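Local coordinates for protein chitinase (Thermococcus chitonophagus, PDB 5XSW) that probably hydrolyses chitin as an endochitinase, its helical domain binding N-acetylglucosamine units in a glycan pocket, at residues L209-N214 with G248-V252; I243-I249 with M278-L282; E41-K45 with S91-P95. All blocks are in the same frame, centred on the assembly; numbering follows the deposited sequence.

Interaction 1 (L209-N214 with G248-V252). With NAG (2-acetamido-2-deoxy-beta-D-glucopyranose), chain C; NDG (2-acetamido-2-deoxy-alpha-D-glucopyranose), chain B; GOL (glycerol), chain I.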
loop_
_atom_site.group_PDB
_atom_site.type_symbol
_atom_site.label_atom_id
_atom_site.label_comp_id
_atom_site.label_asym_id
_atom_site.label_seq_id
_atom_site.Cartn_x
_atom_site.Cartn_y
_atom_site.Cartn_z
ATOM N N LEU A 209 -7.541 18.645 -7.489
ATOM C CA LEU A 209 -6.661 17.490 -7.449
ATOM C C LEU A 209 -7.038 16.564 -8.632
ATOM O O LEU A 209 -6.171 16.116 -9.374
ATOM C CB LEU A 209 -6.797 16.747 -6.122
ATOM C CG LEU A 209 -5.866 15.485 -6.001
ATOM C CD1 LEU A 209 -4.342 15.812 -6.186
ATOM C CD2 LEU A 209 -6.099 14.813 -4.652
ATOM N N ALA A 210 -8.335 16.305 -8.827
ATOM C CA ALA A 210 -8.735 15.409 -9.928
ATOM C C ALA A 210 -8.364 16.020 -11.286
ATOM O O ALA A 210 -8.075 15.289 -12.255
ATOM C CB ALA A 210 -10.255 15.109 -9.876
ATOM N N ALA A 211 -8.436 17.355 -11.397
ATOM C CA ALA A 211 -8.159 17.993 -12.677
ATOM C C ALA A 211 -6.659 17.764 -13.068
ATOM O O ALA A 211 -6.315 17.404 -14.220
ATOM C CB ALA A 211 -8.493 19.497 -12.595
ATOM N N LYS A 212 -5.779 17.971 -12.089
ATOM C CA LYS A 212 -4.331 17.758 -12.291
ATOM C C LYS A 212 -4.051 16.283 -12.577
ATOM O O LYS A 212 -3.310 15.955 -13.538
ATOM C CB LYS A 212 -3.537 18.243 -11.052
ATOM C CG LYS A 212 -2.039 17.865 -11.106
ATOM C CD LYS A 212 -1.374 18.488 -12.359
ATOM C CE LYS A 212 -0.215 17.622 -12.835
ATOM N NZ LYS A 212 0.411 18.060 -14.095
ATOM N N GLU A 213 -4.622 15.395 -11.776
ATOM C CA GLU A 213 -4.284 13.952 -11.866
ATOM C C GLU A 213 -4.748 13.305 -13.152
ATOM O O GLU A 213 -4.037 12.444 -13.700
ATOM C CB GLU A 213 -4.896 13.172 -10.705
ATOM C CG GLU A 213 -4.171 13.493 -9.358
ATOM C CD GLU A 213 -2.760 12.940 -9.279
ATOM O OE1 GLU A 213 -2.125 13.215 -8.224
ATOM O OE2 GLU A 213 -2.324 12.176 -10.206
ATOM N N ASN A 214 -5.961 13.653 -13.612
ATOM C CA ASN A 214 -6.490 12.976 -14.816
ATOM C C ASN A 214 -7.631 13.729 -15.465
ATOM O O ASN A 214 -8.556 13.112 -15.993
ATOM C CB ASN A 214 -6.937 11.545 -14.405
ATOM C CG ASN A 214 -7.253 10.601 -15.588
ATOM O OD1 ASN A 214 -6.855 10.827 -16.734
ATOM N ND2 ASN A 214 -8.004 9.515 -15.281
ATOM N N GLY A 248 -8.572 5.801 -11.617
ATOM C CA GLY A 248 -9.664 6.778 -11.459
ATOM C C GLY A 248 -9.215 8.195 -11.703
ATOM O O GLY A 248 -8.087 8.451 -12.129
ATOM N N ILE A 249 -10.085 9.153 -11.399
ATOM C CA ILE A 249 -9.753 10.533 -11.729
ATOM C C ILE A 249 -8.805 11.137 -10.690
ATOM O O ILE A 249 -8.200 12.132 -10.977
ATOM C CB ILE A 249 -11.008 11.403 -11.838
ATOM C CG1 ILE A 249 -11.844 11.381 -10.543
ATOM C CG2 ILE A 249 -11.957 10.887 -13.016
ATOM C CD1 ILE A 249 -13.045 12.447 -10.582
ATOM N N PHE A 250 -8.694 10.532 -9.520
ATOM C CA PHE A 250 -7.705 10.971 -8.472
ATOM C C PHE A 250 -6.368 10.253 -8.541
ATOM O O PHE A 250 -5.443 10.594 -7.802
ATOM C CB PHE A 250 -8.327 10.709 -7.088
ATOM C CG PHE A 250 -9.549 11.582 -6.853
ATOM C CD1 PHE A 250 -9.371 12.960 -6.608
ATOM C CD2 PHE A 250 -10.838 11.039 -6.994
ATOM C CE1 PHE A 250 -10.499 13.805 -6.402
ATOM C CE2 PHE A 250 -12.013 11.866 -6.807
ATOM C CZ PHE A 250 -11.825 13.233 -6.488
ATOM N N GLN A 251 -6.298 9.203 -9.382
ATOM C CA GLN A 251 -5.037 8.409 -9.583
ATOM C C GLN A 251 -4.542 7.855 -8.287
ATOM O O GLN A 251 -3.365 7.955 -7.940
ATOM C CB GLN A 251 -3.953 9.253 -10.281
ATOM C CG GLN A 251 -4.446 9.688 -11.712
ATOM C CD GLN A 251 -4.281 8.503 -12.727
ATOM O OE1 GLN A 251 -3.146 8.195 -13.109
ATOM N NE2 GLN A 251 -5.380 7.812 -13.084
ATOM N N VAL A 252 -5.460 7.282 -7.533
ATOM C CA VAL A 252 -5.090 6.565 -6.324
ATOM C C VAL A 252 -4.615 5.136 -6.760
ATOM O O VAL A 252 -5.411 4.398 -7.327
ATOM C CB VAL A 252 -6.281 6.407 -5.339
ATOM C CG1 VAL A 252 -5.843 5.495 -4.143
ATOM C CG2 VAL A 252 -6.778 7.816 -4.825
HETATM C C1 NAG C . -0.739 12.861 -14.515
HETATM C C2 NAG C . -0.888 11.403 -14.301
HETATM C C3 NAG C . -0.856 11.055 -12.822
HETATM C C4 NAG C . 0.337 11.631 -12.118
HETATM C C5 NAG C . 0.368 13.085 -12.355
HETATM C C6 NAG C . 1.609 13.644 -11.714
HETATM C C7 NAG C . -2.240 9.898 -15.826
HETATM C C8 NAG C . -3.630 9.480 -16.374
HETATM N N2 NAG C . -2.163 10.961 -14.905
HETATM O O3 NAG C . -0.878 9.629 -12.596
HETATM O O4 NAG C . 0.195 11.506 -10.687
HETATM O O5 NAG C . 0.432 13.386 -13.794
HETATM O O6 NAG C . 1.579 15.007 -12.121
HETATM O O7 NAG C . -1.187 9.331 -16.136
HETATM C C1 NDG B . -0.116 16.072 -18.756
HETATM C C2 NDG B . 0.620 16.311 -17.442
HETATM C C3 NDG B . 0.637 15.104 -16.565
HETATM C C4 NDG B . -0.714 14.442 -16.369
HETATM C C5 NDG B . -1.378 14.184 -17.727
HETATM C C6 NDG B . -2.845 13.806 -17.582
HETATM C C7 NDG B . 2.455 18.010 -17.438
HETATM C C8 NDG B . 3.942 18.425 -17.725
HETATM O O5 NDG B . -1.420 15.388 -18.527
HETATM O O3 NDG B . 1.152 15.531 -15.278
HETATM O O4 NDG B . -0.525 13.110 -15.892
HETATM O O6 NDG B . -3.387 13.422 -18.852
HETATM O O7 NDG B . 1.670 18.758 -16.885
HETATM N N2 NDG B . 1.985 16.701 -17.770
HETATM O O1 NDG B . 0.598 15.214 -19.541
HETATM C C1 GOL I . 1.243 9.211 -6.864
HETATM O O1 GOL I . 0.847 8.599 -5.663
HETATM C C2 GOL I . -0.031 9.292 -7.653
HETATM O O2 GOL I . -0.702 8.030 -7.637
HETATM C C3 GOL I . -0.846 10.519 -7.277
HETATM O O3 GOL I . -0.177 11.745 -7.579
#
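In the glycan pocket, E213 and N214 of helix 203-214 meet Q251 and the backbone of the loop 248-252 behind it. With CG beside its backbone N (chi1 -71°), E213 lays CG 3.5 Å from F250 O; the bend at chi2 then turns the carboxylate to two ligands: OE2 receives O4 of the bound N-acetylglucosamine (2.7 Å), while OE1 takes glycerol and H374. Q251 uses both ends of its amide. Its OE1 accepts from O3 of the same sugar at 2.7 Å, and its NE2 gives G248 O a nearly straight bond (2.9 Å, 174°) lying in the amide plane, which fixes the turn of the group. N214 ND2 reaches G248 O only weakly, at 3.3 Å; its OD1 is held by Q242 N. Deeper in, A210 is small enough for its CB to make an off-centre CH-pi contact with the F250 ring, 4.2 Å from the centroid, beside I249 CD1. With an alanine in place of Q251, O3 of the sugar would probably lose its acceptor and G248 O its strong donor. Since the sugar N2 also donates to E213 O, at 2.7 Å, acceptors from both segments read its amide and two hydroxyls together, which should set its orientation.

Interaction 2 (I243-I249 with M278-L282). With PO4 (phosphate ion), chain F.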
loop_
_atom_site.group_PDB
_atom_site.type_symbol
_atom_site.label_atom_id
_atom_site.label_comp_id
_atom_site.label_asym_id
_atom_site.label_seq_id
_atom_site.Cartn_x
_atom_site.Cartn_y
_atom_site.Cartn_z
ATOM N N ILE A 243 -10.818 7.924 -18.982
ATOM C CA ILE A 243 -11.951 7.645 -18.102
ATOM C C ILE A 243 -11.965 6.206 -17.648
ATOM O O ILE A 243 -12.618 5.853 -16.656
ATOM C CB ILE A 243 -13.336 7.985 -18.815
ATOM C CG1 ILE A 243 -14.495 8.066 -17.788
ATOM C CG2 ILE A 243 -13.717 6.843 -19.833
ATOM C CD1 ILE A 243 -14.516 9.297 -16.949
ATOM N N ASP A 244 -11.281 5.323 -18.379
ATOM C CA ASP A 244 -11.222 3.930 -17.950
ATOM C C ASP A 244 -9.969 3.562 -17.136
ATOM O O ASP A 244 -9.695 2.396 -16.870
ATOM C CB ASP A 244 -11.288 3.020 -19.158
ATOM C CG ASP A 244 -12.593 3.248 -19.936
ATOM O OD1 ASP A 244 -13.681 3.256 -19.296
ATOM O OD2 ASP A 244 -12.499 3.540 -21.120
ATOM N N HIS A 245 -9.199 4.550 -16.750
ATOM C CA HIS A 245 -7.982 4.258 -15.960
ATOM C C HIS A 245 -8.349 3.597 -14.632
ATOM O O HIS A 245 -9.211 4.081 -13.911
ATOM C CB HIS A 245 -7.202 5.546 -15.728
ATOM C CG HIS A 245 -5.771 5.309 -15.372
ATOM N ND1 HIS A 245 -5.410 4.667 -14.209
ATOM C CD2 HIS A 245 -4.616 5.574 -16.043
ATOM C CE1 HIS A 245 -4.082 4.606 -14.137
ATOM N NE2 HIS A 245 -3.579 5.133 -15.243
ATOM N N PRO A 246 -7.731 2.454 -14.307
ATOM C CA PRO A 246 -8.082 1.743 -13.069
ATOM C C PRO A 246 -7.838 2.600 -11.823
ATOM O O PRO A 246 -8.454 2.336 -10.800
ATOM C CB PRO A 246 -7.096 0.536 -13.032
ATOM C CG PRO A 246 -6.724 0.354 -14.580
ATOM C CD PRO A 246 -6.686 1.771 -15.092
ATOM N N ASP A 247 -6.967 3.592 -11.923
ATOM C CA ASP A 247 -6.715 4.424 -10.702
ATOM C C ASP A 247 -7.676 5.637 -10.636
ATOM O O ASP A 247 -7.576 6.419 -9.700
ATOM C CB ASP A 247 -5.249 4.905 -10.659
ATOM C CG ASP A 247 -4.256 3.711 -10.601
ATOM O OD1 ASP A 247 -4.650 2.623 -10.195
ATOM O OD2 ASP A 247 -3.103 3.897 -10.951
ATOM N N GLY A 248 -8.572 5.801 -11.617
ATOM C CA GLY A 248 -9.664 6.778 -11.459
ATOM C C GLY A 248 -9.215 8.195 -11.703
ATOM O O GLY A 248 -8.087 8.451 -12.129
ATOM N N ILE A 249 -10.085 9.153 -11.399
ATOM C CA ILE A 249 -9.753 10.533 -11.729
ATOM C C ILE A 249 -8.805 11.137 -10.690
ATOM O O ILE A 249 -8.200 12.132 -10.977
ATOM C CB ILE A 249 -11.008 11.403 -11.838
ATOM C CG1 ILE A 249 -11.844 11.381 -10.543
ATOM C CG2 ILE A 249 -11.957 10.887 -13.016
ATOM C CD1 ILE A 249 -13.045 12.447 -10.582
ATOM N N MET A 278 -12.296 2.922 -7.291
ATOM C CA MET A 278 -11.652 4.057 -7.949
ATOM C C MET A 278 -12.031 4.180 -9.447
ATOM O O MET A 278 -12.031 5.276 -10.003
ATOM C CB MET A 278 -10.124 3.973 -7.878
ATOM C CG MET A 278 -9.513 3.851 -6.418
ATOM S SD MET A 278 -10.265 5.166 -5.372
ATOM C CE MET A 278 -9.748 6.496 -6.300
ATOM N N LYS A 279 -12.292 3.058 -10.105
ATOM C CA LYS A 279 -12.405 3.102 -11.568
ATOM C C LYS A 279 -13.821 3.553 -12.016
ATOM O O LYS A 279 -14.800 2.845 -11.836
ATOM C CB LYS A 279 -12.072 1.705 -12.187
ATOM C CG LYS A 279 -12.080 1.732 -13.780
ATOM C CD LYS A 279 -11.895 0.214 -14.280
ATOM C CE LYS A 279 -11.839 0.158 -15.826
ATOM N NZ LYS A 279 -12.239 -1.221 -16.247
ATOM N N VAL A 280 -13.895 4.711 -12.632
ATOM C CA VAL A 280 -15.178 5.273 -13.028
ATOM C C VAL A 280 -15.371 4.923 -14.504
ATOM O O VAL A 280 -14.673 4.067 -15.020
ATOM C CB VAL A 280 -15.250 6.796 -12.820
ATOM C CG1 VAL A 280 -15.214 7.171 -11.279
ATOM C CG2 VAL A 280 -14.131 7.502 -13.572
ATOM N N SER A 281 -16.355 5.536 -15.131
ATOM C CA SER A 281 -16.592 5.358 -16.545
ATOM C C SER A 281 -17.505 6.464 -16.983
ATOM O O SER A 281 -17.883 7.300 -16.198
ATOM C CB SER A 281 -17.224 3.993 -16.837
ATOM O OG SER A 281 -18.537 3.937 -16.339
ATOM N N LEU A 282 -17.857 6.477 -18.247
ATOM C CA LEU A 282 -18.788 7.485 -18.758
ATOM C C LEU A 282 -20.208 7.360 -18.162
ATOM O O LEU A 282 -20.964 8.320 -18.151
ATOM C CB LEU A 282 -18.846 7.384 -20.290
ATOM C CG LEU A 282 -17.538 7.788 -20.969
ATOM C CD1 LEU A 282 -17.648 7.539 -22.491
ATOM C CD2 LEU A 282 -17.221 9.260 -20.715
HETATM P P PO4 F . -9.681 6.053 -21.799
HETATM O O1 PO4 F . -10.394 4.885 -22.490
HETATM O O2 PO4 F . -10.637 7.322 -21.837
HETATM O O3 PO4 F . -8.476 6.442 -22.596
HETATM O O4 PO4 F . -9.199 5.620 -20.376
HETATM O O HOH W 1 -11.464 5.532 -14.183
HETATM O O HOH W 2 -14.316 2.300 -17.063
HETATM O O HOH W 3 -16.676 4.511 -20.079
HETATM O O HOH W 4 -12.022 7.954 -9.673
#
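I243 and V280 carry the apolar part of this contact, their branched side chains crossing at about a right angle with I243 CD1 3.8 Å from V280 CG2. Having CG1 anti to its backbone N (chi1 -164°), I243 runs along the S281 backbone and leaves CG2 for L282 CG; the same V280 methyl also meets I249 CG2. K279 contributes its aliphatic chain: stretched out, it passes H245 O and brings CE to 3.3 Å from D244 O. Backbones come close at G248, whose CA lies 3.2 Å from M278 O, where any side chain would collide with that oxygen. Waters make the polar links. One donates to I243 O and H245 O and accepts from V280 N at 3.0 Å; others join D244 OD1 to V280 O and I249 N to M278 O. I243 N and D244 N both donate to a phosphate ion, probably from the crystallisation liquor, which Y228 also binds. Within its own loop, D247 N bonds in the ring plane to H245 ND1 at 3.0 Å. The arrangement is that of two irregular loops joined through water, one folded by a type I turn, H245 to G248, with P246 well suited to its second position, and leading on into the glycan pocket.

Interaction 3 (E41-K45 with S91-P95)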
loop_
_atom_site.group_PDB
_atom_site.type_symbol
_atom_site.label_atom_id
_atom_site.label_comp_id
_atom_site.label_asym_id
_atom_site.label_seq_id
_atom_site.Cartn_x
_atom_site.Cartn_y
_atom_site.Cartn_z
ATOM N N GLU A 41 1.823 10.200 37.075
ATOM C CA GLU A 41 2.613 11.092 37.910
ATOM C C GLU A 41 2.872 10.446 39.264
ATOM O O GLU A 41 2.041 9.704 39.768
ATOM C CB GLU A 41 1.908 12.448 38.052
ATOM C CG GLU A 41 1.981 13.259 36.764
ATOM C CD GLU A 41 0.994 14.445 36.725
ATOM O OE1 GLU A 41 1.291 15.427 36.019
ATOM O OE2 GLU A 41 -0.079 14.398 37.363
ATOM N N THR A 42 4.072 10.686 39.784
ATOM C CA THR A 42 4.415 10.351 41.160
ATOM C C THR A 42 5.568 11.258 41.621
ATOM O O THR A 42 6.393 11.700 40.806
ATOM C CB THR A 42 4.804 8.877 41.298
ATOM O OG1 THR A 42 5.267 8.618 42.629
ATOM C CG2 THR A 42 5.927 8.516 40.280
ATOM N N THR A 43 5.598 11.583 42.919
ATOM C CA THR A 43 6.749 12.286 43.497
ATOM C C THR A 43 7.740 11.274 44.059
ATOM O O THR A 43 8.842 11.632 44.477
ATOM C CB THR A 43 6.304 13.259 44.632
ATOM O OG1 THR A 43 5.525 12.526 45.595
ATOM C CG2 THR A 43 5.440 14.360 44.068
ATOM N N GLY A 44 7.332 10.013 44.113
ATOM C CA GLY A 44 8.201 8.959 44.606
ATOM C C GLY A 44 9.278 8.585 43.591
ATOM O O GLY A 44 9.403 9.225 42.542
ATOM N N LYS A 45 10.046 7.545 43.885
ATOM C CA LYS A 45 11.137 7.131 43.003
ATOM C C LYS A 45 10.715 5.848 42.346
ATOM O O LYS A 45 10.318 4.911 43.034
ATOM C CB LYS A 45 12.451 6.925 43.770
ATOM C CG LYS A 45 13.531 6.172 42.950
ATOM C CD LYS A 45 14.909 6.113 43.677
ATOM C CE LYS A 45 15.959 7.043 43.028
ATOM N NZ LYS A 45 17.355 6.937 43.621
ATOM N N SER A 91 7.853 8.874 48.552
ATOM C CA SER A 91 8.541 10.100 48.919
ATOM C C SER A 91 7.780 11.250 48.334
ATOM O O SER A 91 7.073 11.073 47.337
ATOM C CB SER A 91 10.000 10.071 48.445
ATOM O OG SER A 91 10.472 11.355 48.148
ATOM N N GLY A 92 7.894 12.425 48.955
ATOM C CA GLY A 92 7.236 13.621 48.459
ATOM C C GLY A 92 5.760 13.621 48.814
ATOM O O GLY A 92 5.248 12.686 49.457
ATOM N N ASP A 93 5.071 14.668 48.383
ATOM C CA ASP A 93 3.688 14.861 48.787
ATOM C C ASP A 93 2.609 14.183 47.898
ATOM O O ASP A 93 1.414 14.260 48.210
ATOM C CB ASP A 93 3.379 16.364 48.883
ATOM C CG ASP A 93 3.536 17.110 47.550
ATOM O OD1 ASP A 93 3.658 16.481 46.472
ATOM O OD2 ASP A 93 3.518 18.361 47.572
ATOM N N ASN A 94 3.010 13.516 46.812
ATOM C CA ASN A 94 1.997 12.854 45.950
ATOM C C ASN A 94 2.632 11.622 45.371
ATOM O O ASN A 94 2.937 11.587 44.187
ATOM C CB ASN A 94 1.549 13.818 44.855
ATOM C CG ASN A 94 0.117 13.558 44.353
ATOM O OD1 ASN A 94 -0.528 12.504 44.597
ATOM N ND2 ASN A 94 -0.382 14.545 43.680
ATOM N N PRO A 95 2.930 10.650 46.231
ATOM C CA PRO A 95 3.781 9.519 45.857
ATOM C C PRO A 95 3.032 8.388 45.111
ATOM O O PRO A 95 3.647 7.674 44.326
ATOM C CB PRO A 95 4.270 9.013 47.209
ATOM C CG PRO A 95 3.089 9.312 48.126
ATOM C CD PRO A 95 2.603 10.644 47.670
#
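T43 OG1 is gripped twice by the loop 91-95: it donates to S91 O at 2.7 Å, in the carbonyl plane and on a lone pair, and accepts from N94 N at 3.0 Å. A chi1 of 54° stands the hydroxyl between the threonine's own N and carbonyl carbon, the position from which it reaches both partners, while CG2 is left for D93 OD1 and N94 CB. The backbone adds T43 N to N94 O, 2.9 Å. A threonine fits here because one branch bonds and the other packs. Both loops cross between the two antiparallel sheets of the N-terminal beta domain: loop 41-45 leads from strand 32-41 to strand 45-51, and loop 91-95 from strand 80-89 to strand 98-104. T42 also works in two directions: OG1 donates to P95 O over a short 2.5 Å and accepts from G44 N at 2.9 Å, forming an ST turn. Glycines suit the tight places. At G44 a side chain would be crowded by T42 OG1, and at G92, where phi is 78°, one would run into T43 CB. On its strand side, T42 rests against V66 and bonds through its backbone to N64.

How the interactions relate
Interactions 1 and 2 are neighbours in the helical domain, their centres about 9 Å apart, and share G248 and I249 on the loop between strand 235-239 and helix 254-263. Its 248-252 part meets helix 203-214 beside the sugar, its 243-249 part the segment after helix 274-278; V252 N probably bonds D247 O, and V252 packs on M278. The two contacts thus place one loop between the pocket helix and that segment. Interaction 3 comes first along the chain and lies in the N-terminal beta domain, on the opposite side of the chain's centre, about 57 and 62 Å from the other two centres. It joins linkers between strands of that domain, far from the glycan pocket.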